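Long-range contact in acyl-coenzyme A oxidase 1 (Yarrowia lipolytica, PDB 5Y9D), which uses FAD and molecular oxygen to oxidise acyl-CoAs to trans-2-enoyl-CoAs, releasing hydrogen peroxide in peroxisomal fatty acid beta-oxidation: residues A[320-333]-A[647-661]. Residues are numbered along the deposited sequence; the frame is centred on the assembly and turned at random.
Sequences FHVSKRFLTIALRY and FGLSDFFINAPIGSY
Arg332 drives its extended side chain from helix 306-334 into the loop-rich segment 647-661, where several partners hold its guanidinium. NH1 donates to Gly659 O at 2.9 Å, a fairly straight bond (161°) lying in the guanidinium plane, and also to a water that in turn donates to Leu649 O and Asp651 OD1. The flat group is sandwiched between Tyr661 CA over one face and Thr328 CG2 over the other, while NH2 forms a salt bridge with Asp645. Asp651 OD1 accepts from Tyr661 N and lies 4.3 Å from Arg332 NH1, too far for a salt bridge; the water bridges the two.

Two turns earlier, the Arg325 side chain leaves the helix with CG anti to the backbone N (chi1 177°) and stays extended to NE, which donates to Ile654 O at 2.7 Å from above the carbonyl plane. NH2 adds a weak bond to the same oxygen, and NH1 reaches Met119 O. A leucine here would probably leave the carbonyl of Ile654, at the end of the short helix 651-654, without these donors and break the polar link to Met119.

Between the arginines the packing is apolar. Ile329 CD1 meets Ala656 CB at 3.7 Å, its CG2 lies against Ile658 CG1, and its CA comes within 4.0 Å of Gly659 CA. Beyond Arg332, Ile658 CD1 sits over a face of the Tyr333 ring, a CH-pi contact. At the other end, Lys324 CB stands 3.4 Å from the centroid of the Phe647 ring, almost on its normal, while Thr328 OG1 lies at that ring's edge.

The segment thus joins the C-terminal region to helix 306-334 of the C-alpha1 domain, with helix 55-70 against Leu649 and Phe653, and helix 665-676 beside Ile658 and Tyr333.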
loop_
_atom_site.group_PDB
_atom_site.type_symbol
_atom_site.label_atom_id
_atom_site.label_comp_id
_atom_site.label_asym_id
_atom_site.label_seq_id
_atom_site.Cartn_x
_atom_site.Cartn_y
_atom_site.Cartn_z
ATOM N N PHE A 320 7.221 -14.821 1.802
ATOM C CA PHE A 320 6.453 -16.024 1.453
ATOM C C PHE A 320 5.296 -16.263 2.415
ATOM O O PHE A 320 4.145 -16.390 1.999
ATOM C CB PHE A 320 7.336 -17.259 1.431
ATOM C CG PHE A 320 6.566 -18.572 1.402
ATOM C CD1 PHE A 320 5.919 -18.992 0.257
ATOM C CD2 PHE A 320 6.527 -19.398 2.515
ATOM C CE1 PHE A 320 5.240 -20.215 0.222
ATOM C CE2 PHE A 320 5.860 -20.621 2.488
ATOM C CZ PHE A 320 5.204 -21.032 1.339
ATOM N N HIS A 321 5.587 -16.310 3.706
ATOM C CA HIS A 321 4.547 -16.700 4.662
ATOM C C HIS A 321 3.340 -15.750 4.744
ATOM O O HIS A 321 2.190 -16.190 4.739
ATOM C CB HIS A 321 5.163 -16.917 6.017
ATOM C CG HIS A 321 5.932 -18.185 6.099
ATOM N ND1 HIS A 321 7.300 -18.221 6.198
ATOM C CD2 HIS A 321 5.525 -19.469 6.058
ATOM C CE1 HIS A 321 7.707 -19.471 6.259
ATOM N NE2 HIS A 321 6.645 -20.247 6.201
ATOM N N VAL A 322 3.582 -14.455 4.767
ATOM C CA VAL A 322 2.477 -13.518 4.781
ATOM C C VAL A 322 1.742 -13.449 3.416
ATOM O O VAL A 322 0.543 -13.257 3.360
ATOM C CB VAL A 322 2.996 -12.135 5.211
ATOM C CG1 VAL A 322 1.948 -11.034 4.965
ATOM C CG2 VAL A 322 3.438 -12.201 6.671
ATOM N N SER A 323 2.468 -13.595 2.320
ATOM C CA SER A 323 1.853 -13.641 0.994
ATOM C C SER A 323 0.938 -14.809 0.885
ATOM O O SER A 323 -0.150 -14.691 0.377
ATOM C CB SER A 323 2.902 -13.735 -0.101
ATOM O OG SER A 323 3.459 -12.446 -0.294
ATOM N N LYS A 324 1.363 -15.941 1.414
ATOM C CA LYS A 324 0.579 -17.119 1.227
ATOM C C LYS A 324 -0.688 -17.028 2.059
ATOM O O LYS A 324 -1.671 -17.684 1.730
ATOM C CB LYS A 324 1.366 -18.371 1.534
ATOM C CG LYS A 324 1.299 -18.834 2.975
ATOM C CD LYS A 324 2.420 -19.841 3.238
ATOM C CE LYS A 324 2.395 -20.255 4.679
ATOM N NZ LYS A 324 3.317 -21.370 4.890
ATOM N N ARG A 325 -0.670 -16.217 3.114
ATOM C CA ARG A 325 -1.836 -16.084 3.941
ATOM C C ARG A 325 -2.879 -15.271 3.197
ATOM O O ARG A 325 -4.040 -15.645 3.116
ATOM C CB ARG A 325 -1.485 -15.392 5.254
ATOM C CG ARG A 325 -2.687 -15.144 6.160
ATOM C CD ARG A 325 -2.321 -14.384 7.434
ATOM N NE ARG A 325 -3.522 -13.844 8.053
ATOM C CZ ARG A 325 -3.587 -12.718 8.750
ATOM N NH1 ARG A 325 -2.510 -11.971 8.971
ATOM N NH2 ARG A 325 -4.777 -12.316 9.173
ATOM N N PHE A 326 -2.457 -14.154 2.625
ATOM C CA PHE A 326 -3.417 -13.252 1.997
ATOM C C PHE A 326 -3.840 -13.752 0.620
ATOM O O PHE A 326 -4.956 -13.538 0.227
ATOM C CB PHE A 326 -2.912 -11.804 2.022
ATOM C CG PHE A 326 -2.912 -11.205 3.412
ATOM C CD1 PHE A 326 -4.106 -10.839 4.022
ATOM C CD2 PHE A 326 -1.729 -11.038 4.123
ATOM C CE1 PHE A 326 -4.130 -10.289 5.297
ATOM C CE2 PHE A 326 -1.747 -10.512 5.411
ATOM C CZ PHE A 326 -2.953 -10.123 5.997
ATOM N N LEU A 327 -2.994 -14.480 -0.092
ATOM C CA LEU A 327 -3.450 -15.086 -1.348
ATOM C C LEU A 327 -4.512 -16.161 -1.073
ATOM O O LEU A 327 -5.501 -16.283 -1.817
ATOM C CB LEU A 327 -2.287 -15.662 -2.126
ATOM C CG LEU A 327 -1.590 -14.637 -3.009
ATOM C CD1 LEU A 327 -0.133 -15.006 -3.119
ATOM C CD2 LEU A 327 -2.230 -14.561 -4.403
ATOM N N THR A 328 -4.337 -16.907 0.023
ATOM C CA THR A 328 -5.357 -17.849 0.432
ATOM C C THR A 328 -6.674 -17.161 0.837
ATOM O O THR A 328 -7.743 -17.636 0.523
ATOM C CB THR A 328 -4.855 -18.766 1.531
ATOM O OG1 THR A 328 -3.781 -19.551 1.016
ATOM C CG2 THR A 328 -5.958 -19.726 2.035
ATOM N N ILE A 329 -6.626 -16.038 1.518
ATOM C CA ILE A 329 -7.880 -15.379 1.817
ATOM C C ILE A 329 -8.593 -15.017 0.509
ATOM O O ILE A 329 -9.672 -15.486 0.226
ATOM C CB ILE A 329 -7.653 -14.115 2.673
ATOM C CG1 ILE A 329 -7.149 -14.534 4.040
ATOM C CG2 ILE A 329 -8.938 -13.286 2.754
ATOM C CD1 ILE A 329 -6.545 -13.405 4.824
ATOM N N ALA A 330 -7.939 -14.195 -0.290
ATOM C CA ALA A 330 -8.488 -13.693 -1.554
ATOM C C ALA A 330 -9.011 -14.783 -2.512
ATOM O O ALA A 330 -10.106 -14.649 -3.046
ATOM C CB ALA A 330 -7.435 -12.845 -2.251
ATOM N N LEU A 331 -8.218 -15.822 -2.747
ATOM C CA LEU A 331 -8.550 -16.832 -3.722
ATOM C C LEU A 331 -9.649 -17.772 -3.243
ATOM O O LEU A 331 -10.408 -18.267 -4.071
ATOM C CB LEU A 331 -7.320 -17.677 -4.116
ATOM C CG LEU A 331 -6.256 -16.992 -4.975
ATOM C CD1 LEU A 331 -5.031 -17.875 -5.089
ATOM C CD2 LEU A 331 -6.800 -16.631 -6.354
ATOM N N ARG A 332 -9.719 -18.072 -1.942
ATOM C CA ARG A 332 -10.885 -18.814 -1.418
ATOM C C ARG A 332 -12.177 -17.976 -1.521
ATOM O O ARG A 332 -13.249 -18.504 -1.797
ATOM C CB ARG A 332 -10.685 -19.265 0.016
ATOM C CG ARG A 332 -9.845 -20.534 0.194
ATOM C CD ARG A 332 -9.515 -20.704 1.671
ATOM N NE ARG A 332 -8.709 -21.897 1.881
ATOM C CZ ARG A 332 -8.198 -22.302 3.041
ATOM N NH1 ARG A 332 -8.405 -21.620 4.162
ATOM N NH2 ARG A 332 -7.478 -23.407 3.067
ATOM N N TYR A 333 -12.058 -16.680 -1.272
ATOM C CA TYR A 333 -13.154 -15.778 -1.460
ATOM C C TYR A 333 -13.552 -15.686 -2.929
ATOM O O TYR A 333 -14.738 -15.569 -3.196
ATOM C CB TYR A 333 -12.820 -14.396 -0.920
ATOM C CG TYR A 333 -13.985 -13.452 -0.962
ATOM C CD1 TYR A 333 -15.134 -13.732 -0.280
ATOM C CD2 TYR A 333 -13.924 -12.248 -1.682
ATOM C CE1 TYR A 333 -16.213 -12.868 -0.310
ATOM C CE2 TYR A 333 -14.995 -11.373 -1.705
ATOM C CZ TYR A 333 -16.144 -11.700 -1.024
ATOM O OH TYR A 333 -17.231 -10.838 -1.021
ATOM N N PHE A 647 -0.574 -24.732 1.094
ATOM C CA PHE A 647 0.147 -23.953 2.131
ATOM C C PHE A 647 0.156 -24.552 3.570
ATOM O O PHE A 647 1.122 -24.384 4.288
ATOM C CB PHE A 647 -0.291 -22.495 2.152
ATOM C CG PHE A 647 0.038 -21.765 0.905
ATOM C CD1 PHE A 647 1.233 -21.985 0.278
ATOM C CD2 PHE A 647 -0.854 -20.885 0.350
ATOM C CE1 PHE A 647 1.546 -21.329 -0.880
ATOM C CE2 PHE A 647 -0.551 -20.226 -0.810
ATOM C CZ PHE A 647 0.650 -20.448 -1.426
ATOM N N GLY A 648 -0.923 -25.197 3.992
ATOM C CA GLY A 648 -1.025 -25.940 5.217
ATOM C C GLY A 648 -1.549 -25.125 6.373
ATOM O O GLY A 648 -1.409 -25.547 7.499
ATOM N N LEU A 649 -2.158 -23.973 6.092
ATOM C CA LEU A 649 -2.700 -23.069 7.119
ATOM C C LEU A 649 -4.051 -23.439 7.738
ATOM O O LEU A 649 -5.043 -23.554 7.043
ATOM C CB LEU A 649 -2.832 -21.672 6.553
ATOM C CG LEU A 649 -1.489 -21.121 6.088
ATOM C CD1 LEU A 649 -1.630 -19.688 5.651
ATOM C CD2 LEU A 649 -0.475 -21.259 7.213
ATOM N N SER A 650 -4.086 -23.587 9.061
ATOM C CA SER A 650 -5.342 -23.757 9.777
ATOM C C SER A 650 -6.070 -22.420 9.785
ATOM O O SER A 650 -5.521 -21.421 9.331
ATOM C CB SER A 650 -5.073 -24.207 11.191
ATOM O OG SER A 650 -4.637 -23.126 12.005
ATOM N N ASP A 651 -7.295 -22.396 10.296
ATOM C CA ASP A 651 -8.085 -21.158 10.308
ATOM C C ASP A 651 -7.520 -20.128 11.281
ATOM O O ASP A 651 -7.724 -18.911 11.111
ATOM C CB ASP A 651 -9.568 -21.415 10.589
ATOM C CG ASP A 651 -10.318 -21.971 9.359
ATOM O OD1 ASP A 651 -9.815 -21.912 8.216
ATOM O OD2 ASP A 651 -11.437 -22.466 9.534
ATOM N N PHE A 652 -6.774 -20.588 12.261
ATOM C CA PHE A 652 -6.135 -19.683 13.161
ATOM C C PHE A 652 -5.159 -18.761 12.382
ATOM O O PHE A 652 -5.136 -17.550 12.608
ATOM C CB PHE A 652 -5.386 -20.486 14.248
ATOM C CG PHE A 652 -4.618 -19.631 15.215
ATOM C CD1 PHE A 652 -3.368 -19.133 14.876
ATOM C CD2 PHE A 652 -5.151 -19.309 16.458
ATOM C CE1 PHE A 652 -2.659 -18.345 15.762
ATOM C CE2 PHE A 652 -4.444 -18.523 17.343
ATOM C CZ PHE A 652 -3.190 -18.050 17.010
ATOM N N PHE A 653 -4.319 -19.346 11.517
ATOM C CA PHE A 653 -3.342 -18.538 10.755
ATOM C C PHE A 653 -3.987 -17.788 9.601
ATOM O O PHE A 653 -3.445 -16.792 9.140
ATOM C CB PHE A 653 -2.142 -19.352 10.282
ATOM C CG PHE A 653 -1.314 -19.895 11.409
ATOM C CD1 PHE A 653 -0.295 -19.149 11.954
ATOM C CD2 PHE A 653 -1.579 -21.145 11.937
ATOM C CE1 PHE A 653 0.461 -19.628 13.004
ATOM C CE2 PHE A 653 -0.825 -21.643 12.986
ATOM C CZ PHE A 653 0.191 -20.879 13.530
ATOM N N ILE A 654 -5.155 -18.234 9.156
ATOM C CA ILE A 654 -5.936 -17.420 8.241
ATOM C C ILE A 654 -6.293 -16.128 8.949
ATOM O O ILE A 654 -5.962 -15.032 8.482
ATOM C CB ILE A 654 -7.198 -18.167 7.766
ATOM C CG1 ILE A 654 -6.804 -19.326 6.835
ATOM C CG2 ILE A 654 -8.149 -17.243 7.028
ATOM C CD1 ILE A 654 -5.928 -18.923 5.661
ATOM N N ASN A 655 -6.932 -16.295 10.099
ATOM C CA ASN A 655 -7.456 -15.228 10.917
ATOM C C ASN A 655 -8.361 -14.268 10.117
ATOM O O ASN A 655 -8.285 -13.038 10.248
ATOM C CB ASN A 655 -6.312 -14.511 11.618
ATOM C CG ASN A 655 -6.785 -13.732 12.809
ATOM O OD1 ASN A 655 -6.146 -12.777 13.252
ATOM N ND2 ASN A 655 -7.932 -14.118 13.324
ATOM N N ALA A 656 -9.234 -14.840 9.299
ATOM C CA ALA A 656 -10.135 -14.038 8.459
ATOM C C ALA A 656 -11.357 -14.848 8.004
ATOM O O ALA A 656 -11.209 -15.793 7.257
ATOM C CB ALA A 656 -9.392 -13.474 7.228
ATOM N N PRO A 657 -12.557 -14.441 8.438
ATOM C CA PRO A 657 -13.749 -15.200 8.127
ATOM C C PRO A 657 -13.869 -15.526 6.664
ATOM O O PRO A 657 -14.182 -16.659 6.363
ATOM C CB PRO A 657 -14.911 -14.305 8.575
ATOM C CG PRO A 657 -14.320 -13.018 9.006
ATOM C CD PRO A 657 -12.851 -13.196 9.161
ATOM N N ILE A 658 -13.583 -14.596 5.757
ATOM C CA ILE A 658 -13.812 -14.885 4.325
ATOM C C ILE A 658 -12.749 -15.794 3.694
ATOM O O ILE A 658 -12.808 -16.110 2.495
ATOM C CB ILE A 658 -13.980 -13.597 3.470
ATOM C CG1 ILE A 658 -12.660 -12.864 3.360
ATOM C CG2 ILE A 658 -15.078 -12.684 4.013
ATOM C CD1 ILE A 658 -12.693 -11.752 2.332
ATOM N N GLY A 659 -11.783 -16.210 4.503
ATOM C CA GLY A 659 -10.727 -17.102 4.077
ATOM C C GLY A 659 -10.846 -18.438 4.762
ATOM O O GLY A 659 -9.898 -19.241 4.742
ATOM N N SER A 660 -12.008 -18.704 5.339
ATOM C CA SER A 660 -12.271 -20.011 5.943
ATOM C C SER A 660 -12.113 -21.202 5.003
ATOM O O SER A 660 -12.549 -21.159 3.851
ATOM C CB SER A 660 -13.651 -20.041 6.581
ATOM O OG SER A 660 -13.623 -19.225 7.756
ATOM N N TYR A 661 -11.453 -22.248 5.523
ATOM C CA TYR A 661 -11.244 -23.490 4.826
ATOM C C TYR A 661 -12.503 -24.043 4.169
ATOM O O TYR A 661 -12.472 -24.432 3.006
ATOM C CB TYR A 661 -10.678 -24.534 5.795
ATOM C CG TYR A 661 -10.306 -25.885 5.161
ATOM C CD1 TYR A 661 -9.040 -26.102 4.646
ATOM C CD2 TYR A 661 -11.231 -26.942 5.100
ATOM C CE1 TYR A 661 -8.693 -27.324 4.078
ATOM C CE2 TYR A 661 -10.897 -28.169 4.536
ATOM C CZ TYR A 661 -9.621 -28.353 4.018
ATOM O OH TYR A 661 -9.266 -29.556 3.443
HETATM O O HOH W 1 -7.836 -22.712 6.496
#